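Local structure of glutamine cyclotransferase (Zymomonas mobilis, 3NOL) at residues Y29-V34 / N211-E216; N52-E57 / I67-I72; T77-E82 / I114-Q119. The protein catalyses, as a bacterial glutaminyl cyclase with a beta-propeller fold, the cyclisation of N-terminal glutamine to pyroglutamate. All blocks are in the same frame, centred on the assembly; numbering follows the deposited sequence. Where two conformers were deposited one is given.

Contact 1: residues Y29-V34 / N211-E216; sequences YDYQIV and NGILAE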
loop_
_atom_site.group_PDB
_atom_site.type_symbol
_atom_site.label_atom_id
_atom_site.label_comp_id
_atom_site.label_asym_id
_atom_site.label_seq_id
_atom_site.Cartn_x
_atom_site.Cartn_y
_atom_site.Cartn_z
ATOM N N TYR A 29 -8.505 14.460 -9.024
ATOM C CA TYR A 29 -8.277 15.138 -7.742
ATOM C C TYR A 29 -6.845 15.639 -7.665
ATOM O O TYR A 29 -5.907 14.891 -7.937
ATOM C CB TYR A 29 -8.572 14.193 -6.563
ATOM C CG TYR A 29 -10.032 13.802 -6.504
ATOM C CD1 TYR A 29 -10.941 14.531 -5.732
ATOM C CD2 TYR A 29 -10.514 12.736 -7.266
ATOM C CE1 TYR A 29 -12.288 14.180 -5.696
ATOM C CE2 TYR A 29 -11.847 12.381 -7.258
ATOM C CZ TYR A 29 -12.732 13.104 -6.482
ATOM O OH TYR A 29 -14.047 12.730 -6.493
ATOM N N ASP A 30 -6.702 16.921 -7.323
ATOM C CA ASP A 30 -5.412 17.500 -7.023
ATOM C C ASP A 30 -5.149 17.415 -5.529
ATOM O O ASP A 30 -6.072 17.301 -4.739
ATOM C CB ASP A 30 -5.352 18.949 -7.498
ATOM C CG ASP A 30 -5.313 19.046 -9.008
ATOM O OD1 ASP A 30 -4.424 18.403 -9.609
ATOM O OD2 ASP A 30 -6.172 19.740 -9.587
ATOM N N TYR A 31 -3.878 17.440 -5.163
ATOM C CA TYR A 31 -3.502 17.311 -3.767
ATOM C C TYR A 31 -3.104 18.679 -3.176
ATOM O O TYR A 31 -2.681 19.600 -3.914
ATOM C CB TYR A 31 -2.341 16.318 -3.622
ATOM C CG TYR A 31 -1.068 16.853 -4.203
ATOM C CD1 TYR A 31 -0.730 16.602 -5.549
ATOM C CD2 TYR A 31 -0.208 17.664 -3.441
ATOM C CE1 TYR A 31 0.428 17.126 -6.107
ATOM C CE2 TYR A 31 0.953 18.197 -4.003
ATOM C CZ TYR A 31 1.261 17.921 -5.336
ATOM O OH TYR A 31 2.405 18.453 -5.874
ATOM N N GLN A 32 -3.206 18.766 -1.846
ATOM C CA GLN A 32 -2.574 19.808 -1.031
ATOM C C GLN A 32 -1.797 19.109 0.092
ATOM O O GLN A 32 -2.356 18.246 0.800
ATOM C CB GLN A 32 -3.617 20.731 -0.382
ATOM C CG GLN A 32 -4.552 21.438 -1.353
ATOM C CD GLN A 32 -5.717 20.564 -1.779
ATOM O OE1 GLN A 32 -6.391 19.943 -0.944
ATOM N NE2 GLN A 32 -5.960 20.505 -3.092
ATOM N N ILE A 33 -0.521 19.449 0.222
ATOM C CA ILE A 33 0.315 18.894 1.296
ATOM C C ILE A 33 -0.019 19.578 2.610
ATOM O O ILE A 33 0.092 20.812 2.718
ATOM C CB ILE A 33 1.827 19.043 0.997
ATOM C CG1 ILE A 33 2.200 18.233 -0.250
ATOM C CG2 ILE A 33 2.658 18.618 2.212
ATOM C CD1 ILE A 33 3.612 18.470 -0.783
ATOM N N VAL A 34 -0.433 18.786 3.594
ATOM C CA VAL A 34 -0.709 19.282 4.951
ATOM C C VAL A 34 0.567 19.289 5.802
ATOM O O VAL A 34 0.867 20.280 6.500
ATOM C CB VAL A 34 -1.811 18.432 5.657
ATOM C CG1 VAL A 34 -2.131 19.019 7.055
ATOM C CG2 VAL A 34 -3.074 18.360 4.805
ATOM N N ASN A 211 1.426 13.942 -9.883
ATOM C CA ASN A 211 2.538 14.450 -10.679
ATOM C C ASN A 211 3.014 15.777 -10.118
ATOM O O ASN A 211 2.202 16.625 -9.740
ATOM C CB ASN A 211 2.161 14.549 -12.153
ATOM C CG ASN A 211 2.254 13.211 -12.852
ATOM O OD1 ASN A 211 3.351 12.712 -13.101
ATOM N ND2 ASN A 211 1.105 12.620 -13.169
ATOM N N GLY A 212 4.332 15.917 -10.005
ATOM C CA GLY A 212 4.930 17.143 -9.468
ATOM C C GLY A 212 5.144 17.195 -7.962
ATOM O O GLY A 212 5.812 18.113 -7.456
ATOM N N ILE A 213 4.603 16.217 -7.231
ATOM C CA ILE A 213 4.768 16.184 -5.779
ATOM C C ILE A 213 6.255 16.067 -5.354
ATOM O O ILE A 213 6.633 16.593 -4.317
ATOM C CB ILE A 213 3.851 15.124 -5.087
ATOM C CG1 ILE A 213 3.620 15.496 -3.619
ATOM C CG2 ILE A 213 4.415 13.716 -5.270
ATOM C CD1 ILE A 213 2.494 14.785 -2.963
ATOM N N LEU A 214 7.086 15.410 -6.168
ATOM C CA LEU A 214 8.528 15.303 -5.853
ATOM C C LEU A 214 9.241 16.643 -5.792
ATOM O O LEU A 214 10.235 16.777 -5.084
ATOM C CB LEU A 214 9.258 14.367 -6.820
ATOM C CG LEU A 214 9.281 12.884 -6.476
ATOM C CD1 LEU A 214 10.345 12.192 -7.343
ATOM C CD2 LEU A 214 9.536 12.638 -4.979
ATOM N N ALA A 215 8.737 17.618 -6.551
ATOM C CA ALA A 215 9.264 18.984 -6.555
ATOM C C ALA A 215 9.066 19.680 -5.193
ATOM O O ALA A 215 9.762 20.650 -4.879
ATOM C CB ALA A 215 8.605 19.798 -7.692
ATOM N N GLU A 216 8.135 19.152 -4.388
ATOM C CA GLU A 216 7.834 19.658 -3.045
ATOM C C GLU A 216 8.443 18.770 -1.925
ATOM O O GLU A 216 8.145 18.958 -0.735
ATOM C CB GLU A 216 6.304 19.797 -2.865
ATOM C CG GLU A 216 5.667 20.871 -3.793
ATOM C CD GLU A 216 4.144 20.976 -3.664
ATOM O OE1 GLU A 216 3.636 21.289 -2.559
ATOM O OE2 GLU A 216 3.447 20.757 -4.679
HETATM O O HOH W 1 0.913 21.276 -1.733
#
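Tyr-31 and Glu-216 reach out from their own segments and meet head-on at their polar ends. The Tyr-31 hydroxyl donates a hydrogen bond to Glu-216, with OH 2.8 Å from OE2. It approaches OE2 from above the carboxylate plane, about 45° out of it. Ring and carboxylate planes are 34° apart, and OE2 sits at the ring edge. The first torsion of Tyr-31 (chi1 69°) tucks CG in between its own backbone N and C, and this aims the phenol at the 3-10 segment.

Ile-213 lies against one face of the same ring. Its CD1 is 4.0 Å from the Tyr-31 ring centroid in a CH-pi contact, somewhat toward the rim. Ile-213 CG1 is 3.8 Å from Tyr-31 CZ. Ile-213 also touches Trp-246 in a loop and Phe-250 of strand 248-256.

Ile-33 runs alongside Glu-216, the two side chains heading opposite ways. Ile-33 CD1 comes within 3.3 Å of Glu-216 OE1 and also packs on CB of that residue. A water joins the two residues as well. It accepts from Ile-33 N at 3.0 Å and donates to Glu-216 OE1 at 2.8 Å.

The contact fixes the short 3-10 segment 213-216 against strand 28-38, at the surface of the propeller. Both carboxylate oxygens of Glu-216 are engaged, one by the phenol and one by the water. This probably limits its rotation. The two donors would probably favour the charged carboxylate, while Ile-33 beside it and Ile-213 on the ring supply the apolar part of the join.

Contact 2: residues N52-E57 / I67-I72; sequences NGYFYE and IRKVDI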
loop_
_atom_site.group_PDB
_atom_site.type_symbol
_atom_site.label_atom_id
_atom_site.label_comp_id
_atom_site.label_asym_id
_atom_site.label_seq_id
_atom_site.Cartn_x
_atom_site.Cartn_y
_atom_site.Cartn_z
ATOM N N ASN A 52 -2.856 2.148 14.926
ATOM C CA ASN A 52 -2.552 2.507 16.314
ATOM C C ASN A 52 -1.521 3.640 16.449
ATOM O O ASN A 52 -0.596 3.581 17.277
ATOM C CB ASN A 52 -2.177 1.266 17.148
ATOM C CG ASN A 52 -1.002 0.478 16.567
ATOM O OD1 ASN A 52 0.160 0.800 16.793
ATOM N ND2 ASN A 52 -1.315 -0.565 15.818
ATOM N N GLY A 53 -1.693 4.664 15.612
ATOM C CA GLY A 53 -0.859 5.859 15.673
ATOM C C GLY A 53 0.480 5.781 14.963
ATOM O O GLY A 53 1.200 6.788 14.900
ATOM N N TYR A 54 0.802 4.613 14.402
ATOM C CA TYR A 54 2.085 4.397 13.731
ATOM C C TYR A 54 1.944 3.960 12.276
ATOM O O TYR A 54 0.876 3.507 11.866
ATOM C CB TYR A 54 2.935 3.386 14.524
ATOM C CG TYR A 54 3.469 4.007 15.784
ATOM C CD1 TYR A 54 4.784 4.492 15.845
ATOM C CD2 TYR A 54 2.638 4.173 16.906
ATOM C CE1 TYR A 54 5.263 5.097 17.004
ATOM C CE2 TYR A 54 3.115 4.787 18.069
ATOM C CZ TYR A 54 4.420 5.245 18.103
ATOM O OH TYR A 54 4.919 5.850 19.237
ATOM N N PHE A 55 3.025 4.106 11.506
ATOM C CA PHE A 55 3.099 3.468 10.190
ATOM C C PHE A 55 3.633 2.048 10.347
ATOM O O PHE A 55 4.533 1.796 11.182
ATOM C CB PHE A 55 4.077 4.209 9.266
ATOM C CG PHE A 55 3.617 5.583 8.849
ATOM C CD1 PHE A 55 2.260 5.863 8.652
ATOM C CD2 PHE A 55 4.553 6.575 8.572
ATOM C CE1 PHE A 55 1.848 7.141 8.263
ATOM C CE2 PHE A 55 4.152 7.862 8.155
ATOM C CZ PHE A 55 2.808 8.142 8.007
ATOM N N TYR A 56 3.126 1.143 9.521
ATOM C CA TYR A 56 3.763 -0.172 9.338
ATOM C C TYR A 56 4.153 -0.264 7.872
ATOM O O TYR A 56 3.346 0.044 6.992
ATOM C CB TYR A 56 2.807 -1.296 9.728
ATOM C CG TYR A 56 2.686 -1.428 11.231
ATOM C CD1 TYR A 56 3.467 -2.359 11.925
ATOM C CD2 TYR A 56 1.805 -0.615 11.959
ATOM C CE1 TYR A 56 3.375 -2.490 13.323
ATOM C CE2 TYR A 56 1.697 -0.738 13.363
ATOM C CZ TYR A 56 2.484 -1.683 14.026
ATOM O OH TYR A 56 2.385 -1.790 15.406
ATOM N N GLU A 57 5.400 -0.631 7.633
ATOM C CA GLU A 57 5.943 -0.634 6.288
ATOM C C GLU A 57 6.674 -1.934 5.985
ATOM O O GLU A 57 7.438 -2.437 6.817
ATOM C CB GLU A 57 6.896 0.549 6.118
ATOM C CG GLU A 57 7.232 0.900 4.655
ATOM C CD GLU A 57 8.135 2.147 4.519
ATOM O OE1 GLU A 57 8.361 2.851 5.532
ATOM O OE2 GLU A 57 8.585 2.408 3.380
ATOM N N ILE A 67 9.885 -5.916 7.684
ATOM C CA ILE A 67 8.625 -5.304 8.108
ATOM C C ILE A 67 9.006 -4.414 9.295
ATOM O O ILE A 67 9.682 -4.875 10.213
ATOM C CB ILE A 67 7.556 -6.370 8.545
ATOM C CG1 ILE A 67 7.226 -7.370 7.407
ATOM C CG2 ILE A 67 6.299 -5.667 9.107
ATOM C CD1 ILE A 67 6.998 -6.787 6.068
ATOM N N ARG A 68 8.613 -3.146 9.251
ATOM C CA ARG A 68 8.965 -2.219 10.333
ATOM C C ARG A 68 7.781 -1.431 10.861
ATOM O O ARG A 68 6.877 -1.080 10.099
ATOM C CB ARG A 68 10.059 -1.242 9.903
ATOM C CG ARG A 68 9.766 -0.500 8.607
ATOM C CD ARG A 68 10.768 0.631 8.273
ATOM N NE ARG A 68 12.163 0.197 8.385
ATOM C CZ ARG A 68 13.205 0.759 7.767
ATOM N NH1 ARG A 68 13.059 1.813 6.926
ATOM N NH2 ARG A 68 14.414 0.255 8.008
ATOM N N LYS A 69 7.815 -1.157 12.168
ATOM C CA LYS A 69 6.919 -0.189 12.798
ATOM C C LYS A 69 7.667 1.141 12.880
ATOM O O LYS A 69 8.772 1.188 13.416
ATOM C CB LYS A 69 6.562 -0.649 14.214
ATOM C CG LYS A 69 5.606 0.270 14.910
ATOM C CD LYS A 69 5.257 -0.277 16.319
ATOM C CE LYS A 69 4.319 0.667 17.079
ATOM N NZ LYS A 69 4.006 0.159 18.466
ATOM N N VAL A 70 7.051 2.206 12.368
ATOM C CA VAL A 70 7.736 3.479 12.153
ATOM C C VAL A 70 6.984 4.658 12.806
ATOM O O VAL A 70 5.760 4.823 12.622
ATOM C CB VAL A 70 7.919 3.736 10.613
ATOM C CG1 VAL A 70 8.542 5.081 10.355
ATOM C CG2 VAL A 70 8.735 2.669 9.974
ATOM N N ASP A 71 7.734 5.446 13.583
ATOM C CA ASP A 71 7.253 6.713 14.150
ATOM C C ASP A 71 6.963 7.690 13.020
ATOM O O ASP A 71 7.844 7.943 12.184
ATOM C CB ASP A 71 8.323 7.332 15.062
ATOM C CG ASP A 71 7.862 8.638 15.680
ATOM O OD1 ASP A 71 6.955 8.617 16.533
ATOM O OD2 ASP A 71 8.391 9.697 15.284
ATOM N N ILE A 72 5.739 8.213 12.977
ATOM C CA ILE A 72 5.315 9.086 11.870
ATOM C C ILE A 72 6.181 10.341 11.770
ATOM O O ILE A 72 6.705 10.665 10.698
ATOM C CB ILE A 72 3.815 9.482 11.954
ATOM C CG1 ILE A 72 2.927 8.241 11.796
ATOM C CG2 ILE A 72 3.475 10.527 10.873
ATOM C CD1 ILE A 72 1.438 8.492 11.986
HETATM O O HOH W 2 3.811 7.789 15.077
HETATM O O HOH W 3 10.910 3.530 6.140
#
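Phe-55 and Val-70 form a hydrogen-bonded antiparallel pair, and Glu-57 and Arg-68 form the next. Four backbone bonds hold the strands. The bond from Val-70 N to Phe-55 O is 2.8 Å long. Packing is close at Phe-55. Ile-72 CG1 stands over the centre of the Phe-55 ring, 3.7 Å from the centroid and 5° off the normal. Phe-48 and Phe-240 also meet this ring. Packing is close too where Lys-69 runs alongside the buried Tyr-56. The Lys-69 chain is fully extended, with CG anti to the backbone N (chi1 -178°). Lys-69 CD lies 3.4 Å from Tyr-56 OH.

The far end of Lys-69 is looser and partly exposed, as is Tyr-54 beneath it. CE and NZ of Lys-69 stand over one face of Tyr-54. Lys-69 NZ is 4.7 Å from the Tyr-54 ring centroid, a cation-pi contact.

Two waters bridge the segments. One links Gly-53 O and Ile-72 N. The other joins Glu-57 OE1 to Arg-68 NH1, which are 5.0 Å apart. The main polar partners of these two lie outside the hairpin: Thr-45 and His-39 for Glu-57, Asp-40 for Arg-68.

This is the central beta hairpin, strands 54-61 and 64-70, of a four-stranded antiparallel propeller blade.

Contact 3: residues T77-E82 / I114-Q119; sequences TLQQIE and IRNLRQ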
loop_
_atom_site.group_PDB
_atom_site.type_symbol
_atom_site.label_atom_id
_atom_site.label_comp_id
_atom_site.label_asym_id
_atom_site.label_seq_id
_atom_site.Cartn_x
_atom_site.Cartn_y
_atom_site.Cartn_z
ATOM N N THR A 77 12.500 3.793 12.919
ATOM C CA THR A 77 11.970 2.465 13.197
ATOM C C THR A 77 11.961 2.193 14.719
ATOM O O THR A 77 12.913 2.546 15.436
ATOM C CB THR A 77 12.749 1.391 12.389
ATOM O OG1 THR A 77 12.492 1.576 10.986
ATOM C CG2 THR A 77 12.313 -0.015 12.768
ATOM N N LEU A 78 10.867 1.612 15.200
ATOM C CA LEU A 78 10.743 1.214 16.618
ATOM C C LEU A 78 10.923 -0.301 16.786
ATOM O O LEU A 78 11.383 -0.777 17.838
ATOM C CB LEU A 78 9.404 1.655 17.219
ATOM C CG LEU A 78 9.148 3.106 17.656
ATOM C CD1 LEU A 78 8.969 4.048 16.474
ATOM C CD2 LEU A 78 7.907 3.130 18.555
ATOM N N GLN A 79 10.593 -1.039 15.723
ATOM C CA GLN A 79 10.531 -2.502 15.742
ATOM C C GLN A 79 10.710 -2.978 14.313
ATOM O O GLN A 79 10.155 -2.382 13.405
ATOM C CB GLN A 79 9.148 -2.897 16.256
ATOM C CG GLN A 79 8.858 -4.366 16.335
ATOM C CD GLN A 79 7.416 -4.575 16.774
ATOM O OE1 GLN A 79 6.531 -3.829 16.353
ATOM N NE2 GLN A 79 7.176 -5.567 17.626
ATOM N N GLN A 80 11.495 -4.032 14.096
ATOM C CA GLN A 80 11.678 -4.508 12.725
ATOM C C GLN A 80 11.987 -5.989 12.728
ATOM O O GLN A 80 12.704 -6.452 13.619
ATOM C CB GLN A 80 12.845 -3.752 12.079
ATOM C CG GLN A 80 13.023 -4.003 10.574
ATOM C CD GLN A 80 14.019 -3.030 9.967
ATOM O OE1 GLN A 80 13.918 -1.801 10.189
ATOM N NE2 GLN A 80 14.981 -3.554 9.181
ATOM N N ILE A 81 11.446 -6.705 11.739
ATOM C CA ILE A 81 11.880 -8.083 11.429
ATOM C C ILE A 81 12.430 -8.117 10.013
ATOM O O ILE A 81 11.980 -7.349 9.150
ATOM C CB ILE A 81 10.763 -9.154 11.659
ATOM C CG1 ILE A 81 9.520 -8.908 10.778
ATOM C CG2 ILE A 81 10.428 -9.251 13.164
ATOM C CD1 ILE A 81 8.492 -10.054 10.748
ATOM N N GLU A 82 13.430 -8.966 9.798
ATOM C CA GLU A 82 14.000 -9.171 8.493
ATOM C C GLU A 82 13.588 -10.572 8.042
ATOM O O GLU A 82 13.852 -11.568 8.734
ATOM C CB GLU A 82 15.530 -9.057 8.576
ATOM C CG GLU A 82 16.193 -9.234 7.230
ATOM C CD GLU A 82 17.704 -9.013 7.239
ATOM O OE1 GLU A 82 18.291 -8.682 8.305
ATOM O OE2 GLU A 82 18.302 -9.189 6.145
ATOM N N ILE A 114 0.816 -8.902 15.837
ATOM C CA ILE A 114 1.241 -7.504 15.777
ATOM C C ILE A 114 2.167 -7.079 16.938
ATOM O O ILE A 114 3.055 -6.240 16.736
ATOM C CB ILE A 114 0.055 -6.501 15.547
ATOM C CG1 ILE A 114 0.607 -5.174 15.001
ATOM C CG2 ILE A 114 -0.745 -6.326 16.816
ATOM C CD1 ILE A 114 -0.358 -4.384 14.123
ATOM N N ARG A 115 1.981 -7.658 18.131
ATOM C CA ARG A 115 2.752 -7.220 19.316
ATOM C C ARG A 115 4.279 -7.307 19.118
ATOM O O ARG A 115 4.977 -6.315 19.335
ATOM C CB ARG A 115 2.341 -7.953 20.610
ATOM C CG ARG A 115 3.085 -7.402 21.831
ATOM C CD ARG A 115 2.856 -8.136 23.156
ATOM N NE ARG A 115 3.554 -7.416 24.230
ATOM C CZ ARG A 115 3.908 -7.946 25.404
ATOM N NH1 ARG A 115 4.536 -7.195 26.313
ATOM N NH2 ARG A 115 3.653 -9.233 25.664
ATOM N N ASN A 116 4.775 -8.490 18.721
ATOM C CA ASN A 116 6.209 -8.726 18.538
ATOM C C ASN A 116 6.589 -9.211 17.130
ATOM O O ASN A 116 7.741 -9.601 16.882
ATOM C CB ASN A 116 6.751 -9.679 19.609
ATOM C CG ASN A 116 6.824 -9.022 20.996
ATOM O OD1 ASN A 116 7.443 -7.956 21.177
ATOM N ND2 ASN A 116 6.191 -9.656 21.979
ATOM N N LEU A 117 5.627 -9.151 16.198
ATOM C CA LEU A 117 5.864 -9.560 14.799
ATOM C C LEU A 117 6.374 -10.996 14.678
ATOM O O LEU A 117 7.115 -11.338 13.746
ATOM C CB LEU A 117 6.764 -8.559 14.052
ATOM C CG LEU A 117 6.358 -7.081 14.117
ATOM C CD1 LEU A 117 7.437 -6.177 13.490
ATOM C CD2 LEU A 117 4.988 -6.813 13.461
ATOM N N ARG A 118 5.946 -11.828 15.628
ATOM C CA ARG A 118 6.231 -13.256 15.645
ATOM C C ARG A 118 5.399 -13.935 14.548
ATOM O O ARG A 118 4.204 -13.697 14.460
ATOM C CB ARG A 118 5.848 -13.837 17.008
ATOM C CG ARG A 118 6.126 -15.317 17.119
ATOM C CD ARG A 118 5.948 -15.824 18.552
ATOM N NE ARG A 118 4.543 -15.827 18.958
ATOM C CZ ARG A 118 3.664 -16.776 18.620
ATOM N NH1 ARG A 118 4.038 -17.805 17.867
ATOM N NH2 ARG A 118 2.401 -16.690 19.029
ATOM N N GLN A 119 6.036 -14.762 13.724
ATOM C CA GLN A 119 5.309 -15.466 12.648
ATOM C C GLN A 119 4.445 -16.574 13.240
ATOM O O GLN A 119 4.927 -17.380 14.070
ATOM C CB GLN A 119 6.267 -16.022 11.590
ATOM C CG GLN A 119 5.596 -16.926 10.553
ATOM C CD GLN A 119 6.582 -17.452 9.516
ATOM O OE1 GLN A 119 7.615 -16.835 9.265
ATOM N NE2 GLN A 119 6.271 -18.602 8.919
HETATM O O HOH W 4 3.965 -3.827 16.373
HETATM O O HOH W 5 9.288 -6.842 19.508
HETATM O O HOH W 6 9.786 -7.661 16.952
#
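The side chain of Gln-79 is stretched out, with CG opposite the backbone N (chi1 179°) and chi2 at -176°, which carries its amide across to the loop 114-119. Leu-117 reaches back from the other side, its side chain turned toward the strand.

Gln-79 NE2 donates to Arg-115 O at 2.9 Å. The acceptor lies near the amide plane, but the donor is tilted 34° from the carbonyl plane. Leu-117 CD1 packs on the aliphatic part and on CD of Gln-79, 3.7 Å from CD. Farther along the strand, Ile-81 CG2 meets Leu-117 CB at 3.8 Å. Ile-81 CD1 comes close to the Leu-117 carbonyl O.

Two waters extend the polar link. One donates to both Gln-79 OE1 and Ile-114 O. The other accepts from Gln-79 NE2 and donates to Asn-116 OD1. With an alanine in place of Gln-79, Arg-115 O would probably be left without its amide donor and Leu-117 CD1 without the chain it packs on.

Both ends of the Gln-79 amide are used, OE1 as an acceptor and NE2 as a donor. The uncharged group joins the outermost strand of one blade to a loop of the next at a partly hydrated surface.

How the contacts relate
Contacts 2 and 3 are neighbours, with centres about 10 Å apart. They meet where strands 64-70 and 77-82 pair: Lys-69 O lies 2.8 Å from Leu-78 N, a probable hydrogen bond. Contact 2 builds the interior of this blade, and contact 3 ties its outermost strand to the loop between strands 108-113 and 119-124. Contact 1 is separate, its centre about 23 Å from that of contact 2 and about 32 Å from that of contact 3. Along the chain it encloses both. The bound calcium ion is about 9 Å from the Tyr-56 side chain in contact 2 and about 13 Å from that of Ile-114 in contact 3. Phe-48, a residue of the metal site, packs its ring on Phe-55.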